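Local coordinates for 43.8 kDa insecticidal crystal protein (Bacillus thuringiensis, PDB 4JP0) that acts as one component of a binary insecticidal toxin against western corn rootworm, whose full potency requires a second protein and whose primary target is probably the larval midgut epithelium, at residues A[5-10]-A[139-144]; A[44-49]-A[60-65]; A[51-56]-A[271-276]. One frame throughout, in Å; residues are numbered along the deposited sequence.

Contact 1 (A[5-10]-A[139-144])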
loop_
_atom_site.group_PDB
_atom_site.type_symbol
_atom_site.label_atom_id
_atom_site.label_comp_id
_atom_site.label_asym_id
_atom_site.label_seq_id
_atom_site.Cartn_x
_atom_site.Cartn_y
_atom_site.Cartn_z
ATOM N N ASN A 5 -9.189 16.256 -1.089
ATOM C CA ASN A 5 -10.217 15.805 -0.165
ATOM C C ASN A 5 -11.464 16.640 -0.354
ATOM O O ASN A 5 -12.206 16.903 0.573
ATOM C CB ASN A 5 -9.721 15.890 1.285
ATOM C CG ASN A 5 -9.444 17.314 1.718
ATOM O OD1 ASN A 5 -9.087 18.185 0.906
ATOM N ND2 ASN A 5 -9.601 17.559 3.010
ATOM N N LYS A 6 -11.705 17.034 -1.594
ATOM C CA LYS A 6 -12.866 17.861 -1.913
ATOM C C LYS A 6 -13.721 17.301 -3.025
ATOM O O LYS A 6 -13.229 16.588 -3.925
ATOM C CB LYS A 6 -12.383 19.258 -2.347
ATOM C CG LYS A 6 -11.847 20.076 -1.182
ATOM C CD LYS A 6 -11.280 21.422 -1.678
ATOM C CE LYS A 6 -10.993 22.332 -0.489
ATOM N NZ LYS A 6 -10.022 23.371 -0.877
ATOM N N VAL A 7 -14.988 17.695 -3.008
ATOM C CA VAL A 7 -15.877 17.421 -4.117
ATOM C C VAL A 7 -15.896 18.730 -4.926
ATOM O O VAL A 7 -16.154 19.801 -4.375
ATOM C CB VAL A 7 -17.341 17.117 -3.616
ATOM C CG1 VAL A 7 -18.258 16.882 -4.800
ATOM C CG2 VAL A 7 -17.341 15.889 -2.675
ATOM N N TYR A 8 -15.610 18.644 -6.216
ATOM C CA TYR A 8 -15.488 19.817 -7.051
ATOM C C TYR A 8 -16.536 19.860 -8.130
ATOM O O TYR A 8 -16.963 18.832 -8.602
ATOM C CB TYR A 8 -14.147 19.745 -7.789
ATOM C CG TYR A 8 -12.928 19.999 -6.955
ATOM C CD1 TYR A 8 -12.104 18.944 -6.553
ATOM C CD2 TYR A 8 -12.569 21.292 -6.593
ATOM C CE1 TYR A 8 -10.954 19.199 -5.805
ATOM C CE2 TYR A 8 -11.422 21.537 -5.829
ATOM C CZ TYR A 8 -10.620 20.495 -5.468
ATOM O OH TYR A 8 -9.479 20.720 -4.755
ATOM N N GLU A 9 -16.906 21.055 -8.554
ATOM C CA GLU A 9 -17.684 21.220 -9.784
ATOM C C GLU A 9 -16.685 21.804 -10.758
ATOM O O GLU A 9 -15.822 22.587 -10.361
ATOM C CB GLU A 9 -18.858 22.202 -9.564
ATOM C CG GLU A 9 -19.951 21.542 -8.742
ATOM C CD GLU A 9 -21.122 22.450 -8.465
ATOM O OE1 GLU A 9 -21.019 23.682 -8.683
ATOM O OE2 GLU A 9 -22.144 21.918 -8.019
ATOM N N ILE A 10 -16.763 21.431 -12.014
ATOM C CA ILE A 10 -15.781 21.908 -13.020
ATOM C C ILE A 10 -16.524 22.677 -14.108
ATOM O O ILE A 10 -17.426 22.151 -14.738
ATOM C CB ILE A 10 -15.013 20.716 -13.633
ATOM C CG1 ILE A 10 -14.208 19.993 -12.560
ATOM C CG2 ILE A 10 -14.072 21.153 -14.734
ATOM C CD1 ILE A 10 -13.584 18.672 -13.097
ATOM N N SER A 139 -15.018 24.200 -5.122
ATOM C CA SER A 139 -15.216 23.230 -4.029
ATOM C C SER A 139 -16.607 23.311 -3.409
ATOM O O SER A 139 -17.012 24.379 -2.943
ATOM C CB SER A 139 -14.187 23.458 -2.932
ATOM O OG SER A 139 -14.394 22.471 -1.907
ATOM N N VAL A 140 -17.348 22.206 -3.401
ATOM C CA VAL A 140 -18.689 22.232 -2.816
ATOM C C VAL A 140 -18.748 21.424 -1.558
ATOM O O VAL A 140 -19.748 21.505 -0.843
ATOM C CB VAL A 140 -19.812 21.743 -3.829
ATOM C CG1 VAL A 140 -19.900 22.690 -4.989
ATOM C CG2 VAL A 140 -19.524 20.322 -4.319
ATOM N N GLN A 141 -17.696 20.639 -1.285
ATOM C CA GLN A 141 -17.616 19.882 -0.033
ATOM C C GLN A 141 -16.169 19.528 0.259
ATOM O O GLN A 141 -15.415 19.210 -0.649
ATOM C CB GLN A 141 -18.464 18.601 -0.086
ATOM C CG GLN A 141 -18.544 17.879 1.276
ATOM C CD GLN A 141 -19.512 16.704 1.252
ATOM O OE1 GLN A 141 -20.227 16.505 0.275
ATOM N NE2 GLN A 141 -19.532 15.939 2.312
ATOM N N THR A 142 -15.782 19.604 1.524
ATOM C CA THR A 142 -14.466 19.151 1.938
ATOM C C THR A 142 -14.673 18.043 2.991
ATOM O O THR A 142 -15.467 18.212 3.942
ATOM C CB THR A 142 -13.651 20.315 2.553
ATOM O OG1 THR A 142 -13.429 21.322 1.562
ATOM C CG2 THR A 142 -12.220 19.836 2.915
ATOM N N ILE A 143 -13.965 16.936 2.818
ATOM C CA ILE A 143 -14.012 15.816 3.735
ATOM C C ILE A 143 -12.734 15.818 4.532
ATOM O O ILE A 143 -11.641 15.795 3.966
ATOM C CB ILE A 143 -14.078 14.483 2.949
ATOM C CG1 ILE A 143 -15.150 14.521 1.879
ATOM C CG2 ILE A 143 -14.277 13.273 3.929
ATOM C CD1 ILE A 143 -16.447 14.725 2.429
ATOM N N GLN A 144 -12.852 15.812 5.850
ATOM C CA GLN A 144 -11.671 15.768 6.714
ATOM C C GLN A 144 -11.101 14.344 6.676
ATOM O O GLN A 144 -11.837 13.347 6.779
ATOM C CB GLN A 144 -12.039 16.188 8.153
ATOM C CG GLN A 144 -12.641 17.626 8.317
ATOM C CD GLN A 144 -11.673 18.754 7.917
ATOM O OE1 GLN A 144 -10.452 18.593 8.001
ATOM N NE2 GLN A 144 -12.223 19.905 7.500
#

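Contact 2 (A[44-49]-A[60-65])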
loop_
_atom_site.group_PDB
_atom_site.type_symbol
_atom_site.label_atom_id
_atom_site.label_comp_id
_atom_site.label_asym_id
_atom_site.label_seq_id
_atom_site.Cartn_x
_atom_site.Cartn_y
_atom_site.Cartn_z
ATOM N N ASN A 44 -25.174 14.585 -12.917
ATOM C CA ASN A 44 -24.212 14.764 -11.854
ATOM C C ASN A 44 -23.188 15.817 -12.266
ATOM O O ASN A 44 -22.622 15.700 -13.350
ATOM C CB ASN A 44 -23.425 13.476 -11.602
ATOM C CG ASN A 44 -22.277 13.704 -10.641
ATOM O OD1 ASN A 44 -22.491 14.213 -9.559
ATOM N ND2 ASN A 44 -21.028 13.408 -11.073
ATOM N N LEU A 45 -22.939 16.808 -11.409
ATOM C CA LEU A 45 -21.885 17.803 -11.655
ATOM C C LEU A 45 -20.729 17.697 -10.663
ATOM O O LEU A 45 -19.852 18.568 -10.660
ATOM C CB LEU A 45 -22.448 19.231 -11.513
ATOM C CG LEU A 45 -23.750 19.580 -12.226
ATOM C CD1 LEU A 45 -24.129 21.060 -12.070
ATOM C CD2 LEU A 45 -23.624 19.219 -13.666
ATOM N N LYS A 46 -20.704 16.635 -9.851
ATOM C CA LYS A 46 -19.769 16.552 -8.723
ATOM C C LYS A 46 -18.658 15.594 -9.042
ATOM O O LYS A 46 -18.935 14.457 -9.392
ATOM C CB LYS A 46 -20.477 16.077 -7.451
ATOM C CG LYS A 46 -21.458 17.114 -6.871
ATOM C CD LYS A 46 -22.096 16.617 -5.579
ATOM C CE LYS A 46 -23.193 17.576 -5.107
ATOM N NZ LYS A 46 -23.680 17.237 -3.730
ATOM N N TRP A 47 -17.424 16.066 -8.855
ATOM C CA TRP A 47 -16.237 15.308 -9.215
ATOM C C TRP A 47 -15.268 15.232 -8.026
ATOM O O TRP A 47 -15.139 16.202 -7.259
ATOM C CB TRP A 47 -15.537 15.949 -10.441
ATOM C CG TRP A 47 -16.482 16.133 -11.520
ATOM C CD1 TRP A 47 -17.021 17.316 -11.958
ATOM C CD2 TRP A 47 -17.080 15.101 -12.293
ATOM N NE1 TRP A 47 -17.915 17.065 -12.970
ATOM C CE2 TRP A 47 -17.995 15.711 -13.170
ATOM C CE3 TRP A 47 -16.965 13.692 -12.306
ATOM C CZ2 TRP A 47 -18.792 14.966 -14.072
ATOM C CZ3 TRP A 47 -17.748 12.951 -13.214
ATOM C CH2 TRP A 47 -18.633 13.604 -14.089
ATOM N N PHE A 48 -14.632 14.072 -7.857
ATOM C CA PHE A 48 -13.650 13.894 -6.774
ATOM C C PHE A 48 -12.307 13.587 -7.384
ATOM O O PHE A 48 -12.191 12.688 -8.248
ATOM C CB PHE A 48 -14.079 12.751 -5.837
ATOM C CG PHE A 48 -13.441 12.805 -4.490
ATOM C CD1 PHE A 48 -14.132 13.353 -3.416
ATOM C CD2 PHE A 48 -12.159 12.292 -4.281
ATOM C CE1 PHE A 48 -13.555 13.411 -2.159
ATOM C CE2 PHE A 48 -11.568 12.358 -3.013
ATOM C CZ PHE A 48 -12.275 12.914 -1.955
ATOM N N LEU A 49 -11.297 14.357 -6.996
ATOM C CA LEU A 49 -9.968 14.155 -7.533
ATOM C C LEU A 49 -9.185 13.230 -6.624
ATOM O O LEU A 49 -9.152 13.445 -5.424
ATOM C CB LEU A 49 -9.215 15.478 -7.564
ATOM C CG LEU A 49 -9.787 16.603 -8.403
ATOM C CD1 LEU A 49 -8.774 17.762 -8.428
ATOM C CD2 LEU A 49 -10.070 16.086 -9.803
ATOM N N THR A 60 -13.041 11.428 -10.627
ATOM C CA THR A 60 -14.046 10.415 -10.316
ATOM C C THR A 60 -15.420 10.987 -10.185
ATOM O O THR A 60 -15.596 12.015 -9.531
ATOM C CB THR A 60 -13.698 9.777 -8.971
ATOM O OG1 THR A 60 -12.347 9.270 -9.031
ATOM C CG2 THR A 60 -14.619 8.567 -8.657
ATOM N N SER A 61 -16.391 10.337 -10.808
ATOM C CA SER A 61 -17.778 10.794 -10.673
ATOM C C SER A 61 -18.176 10.569 -9.199
ATOM O O SER A 61 -18.173 9.431 -8.681
ATOM C CB SER A 61 -18.677 9.997 -11.610
ATOM O OG SER A 61 -19.952 10.597 -11.660
ATOM N N TYR A 62 -18.557 11.642 -8.525
ATOM C CA TYR A 62 -18.745 11.530 -7.080
ATOM C C TYR A 62 -20.085 10.938 -6.710
ATOM O O TYR A 62 -21.094 11.613 -6.776
ATOM C CB TYR A 62 -18.531 12.890 -6.400
ATOM C CG TYR A 62 -18.648 12.839 -4.886
ATOM C CD1 TYR A 62 -17.643 12.277 -4.118
ATOM C CD2 TYR A 62 -19.774 13.332 -4.240
ATOM C CE1 TYR A 62 -17.745 12.233 -2.726
ATOM C CE2 TYR A 62 -19.886 13.297 -2.877
ATOM C CZ TYR A 62 -18.890 12.733 -2.118
ATOM O OH TYR A 62 -18.985 12.730 -0.743
ATOM N N ALA A 63 -20.089 9.651 -6.357
ATOM C CA ALA A 63 -21.304 8.950 -5.943
ATOM C C ALA A 63 -22.365 9.014 -7.037
ATOM O O ALA A 63 -23.582 9.115 -6.759
ATOM C CB ALA A 63 -21.859 9.536 -4.666
ATOM N N ALA A 64 -21.893 9.001 -8.279
ATOM C CA ALA A 64 -22.778 8.866 -9.420
ATOM C C ALA A 64 -22.092 7.941 -10.422
ATOM O O ALA A 64 -20.868 7.797 -10.379
ATOM C CB ALA A 64 -23.044 10.191 -10.049
ATOM N N ASN A 65 -22.863 7.348 -11.323
ATOM C CA ASN A 65 -22.310 6.417 -12.330
ATOM C C ASN A 65 -21.403 5.365 -11.720
ATOM O O ASN A 65 -20.407 4.993 -12.316
ATOM C CB ASN A 65 -21.533 7.200 -13.416
ATOM C CG ASN A 65 -22.253 8.466 -13.853
ATOM O OD1 ASN A 65 -21.855 9.580 -13.490
ATOM N ND2 ASN A 65 -23.302 8.300 -14.658
#

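Contact 3 (A[51-56]-A[271-276])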
loop_
_atom_site.group_PDB
_atom_site.type_symbol
_atom_site.label_atom_id
_atom_site.label_comp_id
_atom_site.label_asym_id
_atom_site.label_seq_id
_atom_site.Cartn_x
_atom_site.Cartn_y
_atom_site.Cartn_z
ATOM N N PRO A 51 -5.240 11.677 -6.130
ATOM C CA PRO A 51 -3.877 11.879 -6.599
ATOM C C PRO A 51 -3.208 10.525 -6.875
ATOM O O PRO A 51 -3.451 9.548 -6.156
ATOM C CB PRO A 51 -3.209 12.583 -5.407
ATOM C CG PRO A 51 -3.878 11.902 -4.181
ATOM C CD PRO A 51 -5.312 11.591 -4.650
ATOM N N ILE A 52 -2.378 10.498 -7.920
ATOM C CA ILE A 52 -1.572 9.330 -8.241
ATOM C C ILE A 52 -0.142 9.770 -8.464
ATOM O O ILE A 52 0.203 10.964 -8.324
ATOM C CB ILE A 52 -2.150 8.569 -9.462
ATOM C CG1 ILE A 52 -2.233 9.467 -10.706
ATOM C CG2 ILE A 52 -3.530 7.967 -9.115
ATOM C CD1 ILE A 52 -2.661 8.677 -11.980
ATOM N N ASP A 53 0.723 8.822 -8.777
ATOM C CA ASP A 53 2.123 9.159 -8.907
ATOM C C ASP A 53 2.383 10.220 -9.992
ATOM O O ASP A 53 1.590 10.430 -10.900
ATOM C CB ASP A 53 2.976 7.909 -9.216
ATOM C CG ASP A 53 3.047 6.900 -8.058
ATOM O OD1 ASP A 53 2.779 7.244 -6.868
ATOM O OD2 ASP A 53 3.391 5.700 -8.276
ATOM N N ASP A 54 3.513 10.897 -9.854
ATOM C CA ASP A 54 3.996 11.852 -10.846
ATOM C C ASP A 54 3.053 13.034 -11.119
ATOM O O ASP A 54 2.844 13.432 -12.280
ATOM C CB ASP A 54 4.402 11.115 -12.143
ATOM C CG ASP A 54 5.406 9.977 -11.893
ATOM O OD1 ASP A 54 6.466 10.224 -11.289
ATOM O OD2 ASP A 54 5.223 8.788 -12.279
ATOM N N ASP A 55 2.498 13.575 -10.037
ATOM C CA ASP A 55 1.694 14.781 -10.083
ATOM C C ASP A 55 0.534 14.667 -11.074
ATOM O O ASP A 55 0.258 15.583 -11.857
ATOM C CB ASP A 55 2.568 16.000 -10.389
ATOM C CG ASP A 55 3.761 16.126 -9.442
ATOM O OD1 ASP A 55 3.591 16.022 -8.205
ATOM O OD2 ASP A 55 4.915 16.331 -9.848
ATOM N N GLN A 56 -0.139 13.527 -11.055
ATOM C CA GLN A 56 -1.326 13.322 -11.898
ATOM C C GLN A 56 -2.542 13.024 -11.042
ATOM O O GLN A 56 -2.406 12.843 -9.830
ATOM C CB GLN A 56 -1.109 12.202 -12.890
ATOM C CG GLN A 56 -0.116 12.581 -14.007
ATOM C CD GLN A 56 0.148 11.405 -14.935
ATOM O OE1 GLN A 56 0.734 10.416 -14.533
ATOM N NE2 GLN A 56 -0.285 11.510 -16.154
ATOM N N ILE A 271 -0.087 4.101 -7.885
ATOM C CA ILE A 271 0.431 4.711 -6.673
ATOM C C ILE A 271 1.611 3.904 -6.132
ATOM O O ILE A 271 1.982 4.015 -4.952
ATOM C CB ILE A 271 -0.673 4.920 -5.573
ATOM C CG1 ILE A 271 -1.305 3.583 -5.169
ATOM C CG2 ILE A 271 -1.766 5.917 -6.086
ATOM C CD1 ILE A 271 -2.000 3.620 -3.802
ATOM N N LYS A 272 2.188 3.074 -6.971
ATOM C CA LYS A 272 3.315 2.253 -6.508
ATOM C C LYS A 272 4.487 3.011 -5.885
ATOM O O LYS A 272 5.142 2.496 -4.963
ATOM C CB LYS A 272 3.845 1.313 -7.613
ATOM C CG LYS A 272 4.484 2.026 -8.767
ATOM C CD LYS A 272 4.789 1.046 -9.915
ATOM C CE LYS A 272 4.499 1.684 -11.279
ATOM N NZ LYS A 272 5.398 1.043 -12.290
ATOM N N THR A 273 4.763 4.212 -6.361
ATOM C CA THR A 273 5.845 5.011 -5.779
ATOM C C THR A 273 5.458 5.433 -4.369
ATOM O O THR A 273 6.280 5.419 -3.451
ATOM C CB THR A 273 6.103 6.256 -6.638
ATOM O OG1 THR A 273 6.702 5.852 -7.873
ATOM C CG2 THR A 273 7.143 7.167 -6.005
ATOM N N GLN A 274 4.202 5.809 -4.205
ATOM C CA GLN A 274 3.671 6.207 -2.903
ATOM C C GLN A 274 3.745 5.038 -1.931
ATOM O O GLN A 274 4.125 5.185 -0.770
ATOM C CB GLN A 274 2.215 6.617 -3.061
ATOM C CG GLN A 274 1.491 6.861 -1.711
ATOM C CD GLN A 274 0.020 7.129 -1.909
ATOM O OE1 GLN A 274 -0.393 7.555 -2.993
ATOM N NE2 GLN A 274 -0.775 6.929 -0.857
ATOM N N LEU A 275 3.346 3.867 -2.410
ATOM C CA LEU A 275 3.429 2.689 -1.565
ATOM C C LEU A 275 4.869 2.383 -1.168
ATOM O O LEU A 275 5.152 2.055 -0.032
ATOM C CB LEU A 275 2.787 1.487 -2.251
ATOM C CG LEU A 275 1.291 1.598 -2.537
ATOM C CD1 LEU A 275 0.801 0.277 -3.149
ATOM C CD2 LEU A 275 0.502 1.930 -1.265
ATOM N N ASN A 276 5.777 2.439 -2.126
ATOM C CA ASN A 276 7.165 2.109 -1.847
ATOM C C ASN A 276 7.690 3.064 -0.771
ATOM O O ASN A 276 8.288 2.656 0.231
ATOM C CB ASN A 276 7.969 2.258 -3.152
ATOM C CG ASN A 276 9.469 2.265 -2.942
ATOM O OD1 ASN A 276 10.145 3.248 -3.249
ATOM N ND2 ASN A 276 10.008 1.151 -2.497
HETATM O O HOH W 1 -2.992 8.310 -3.705
HETATM O O HOH W 2 0.486 8.575 -5.508
#

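Contact 1 (A[5-10]-A[139-144])
Val-7 and Val-140 cross obliquely where an antiparallel strand pair bulges, CG1 of Val-7 lying 3.7 Å from CG2 of Val-140. CG1 stands anti to the backbone N of Val-7 (chi1 178°), which turns it to Val-140 while CG2 of the same residue leans on CB of Gln-141, its partner on this face of the sheet. Next along, the carboxylate of Glu-9 lies against CG1 of Val-140, the two side chains crossing at about a right angle. On the other face the extended Lys-6 chain runs alongside Thr-142, pointing the same way; its CE passes 3.3 Å from OG1 of Thr-142 and its CD 3.3 Å from OG of Ser-139. The charged end of Lys-6 makes a salt bridge with Asp-3. CB of Lys-6 rests over one face of the Tyr-8 ring, near the rim, and Asp-3 O also takes a hydrogen bond from Tyr-8 OH. Asn-5 and Ile-143 are joined twice: Asn-5 ND2 donates to Ile-143 O at 2.9 Å, from above the carbonyl plane with a bent N-H...O angle of 135°, and Ile-143 N donates to Asn-5 O (2.9 Å). The remaining backbone bonds are Val-7 N to Gln-141 O (2.8 Å) and Val-140 N to Val-7 O (2.9 Å). Val-140 and Gln-141 thus both face Val-7, a classic beta bulge, in the pairing that joins the first strand of the ricin-B-type beta-trefoil to strand 135-142.

Contact 2 (A[44-49]-A[60-65])
Lys-46 O accepts two hydrogen bonds, from Tyr-62 N (3.0 Å) across the contact and from the side-chain amide two residues back, Asn-44 ND2 (2.9 Å), the donors approaching from opposite faces of the carbonyl plane. Asn-44 OD1 in turn accepts from Lys-46 N, which stands well above the amide carbonyl plane; this closes an Asx turn. With both ends of its amide engaged, Asn-44 is fixed in rotation. Its CG, anti to the backbone N (chi1 171°), packs on CB of Ala-64, and ND2 lies over one face of the Trp-47 indole, offset toward the rim. Ser-61 OG donates to Asn-65 OD1 at 2.8 Å, in the carbonyl plane and on a lone pair; Thr-21 OG1 is a second partner of that oxygen. CZ3 of the Trp-47 indole comes within 3.3 Å of Ser-61 CA, while its NE1 is satisfied by Ala-19 O. Beyond the turn, Phe-48 and Thr-60 form an antiparallel hydrogen-bonded pair, with Phe-48 N to Thr-60 O and Thr-60 N to Phe-48 O both at 2.8 Å. The rings of Phe-48 and Tyr-62 meet rim to rim, their planes only 17° apart. The contact joins the two arms of hairpin 43-52/56-61; strand 18-22 packs on Asn-44, Trp-47 and Ser-61, strand 6-12 reaches Lys-46 and Tyr-62, and helix 193-199 touches Thr-60 and Tyr-62.

Contact 3 (A[51-56]-A[271-276])
The start of helix 272-279 is met by a carboxylate from a different part of the chain: Asp-53, near the end of strand 43-52 in hairpin 43-52/56-61 of the lectin-like beta-trefoil, reaches the first turn of a helix in the toxin_10 region. Asp-53 OD2 takes a hydrogen bond from Thr-273 N at 2.8 Å, on its syn side, tilted somewhat out of the carboxylate plane, with a fairly straight N-H...O angle (163°). The other oxygen, OD1, accepts a weak bond from Gln-274 N at 3.3 Å, and the two oxygens therefore meet successive amides of the helix start. CG of Asp-53 lies beside its backbone N (chi1 -68°), which sets the carboxylate against CB of Thr-273, only 3.2 Å from OD2. A water donates to both Asp-53 OD1 and Gln-274 OE1, and a second water links that OE1, at 2.8 Å, to Pro-51 O. The amide nitrogen of Gln-274 is turned to Thr-179 OG1 and Leu-180 O, so this side chain ties the water pair to strand 174-182. Beside the polar group, CG2 of Ile-52 and CG2 of Ile-271 touch at 4.1 Å, the side chains crossing at about a right angle; both isoleucines also touch Met-185. A carboxylate set against the first N-H groups of a helix is probably favourable electrostatically, and the helix dipole would be expected to stabilise the charged form and lower the pKa of Asp-53.

How the contacts relate
Contacts 1 and 2 are neighbours in one sheet, their centres about 10 Å apart, and contact 2 is nested along the chain inside the loop that contact 1 closes. Strands 6-12 and 43-52 join them directly: Tyr-8 N lies 2.7 Å from Trp-47 O, a probable hydrogen bond, and Val-7 CG1 packs on Lys-46 CB at 3.5 Å. Contact 3 lies about 21 Å from the centre of each. It follows contact 2 on strand 43-52, whereas its nearest atoms stay about 7 Å from contact 1. Contacts 1 and 2 thus belong to the trefoil itself, while contact 3 joins the far end of strand 43-52 to the toxin_10 region.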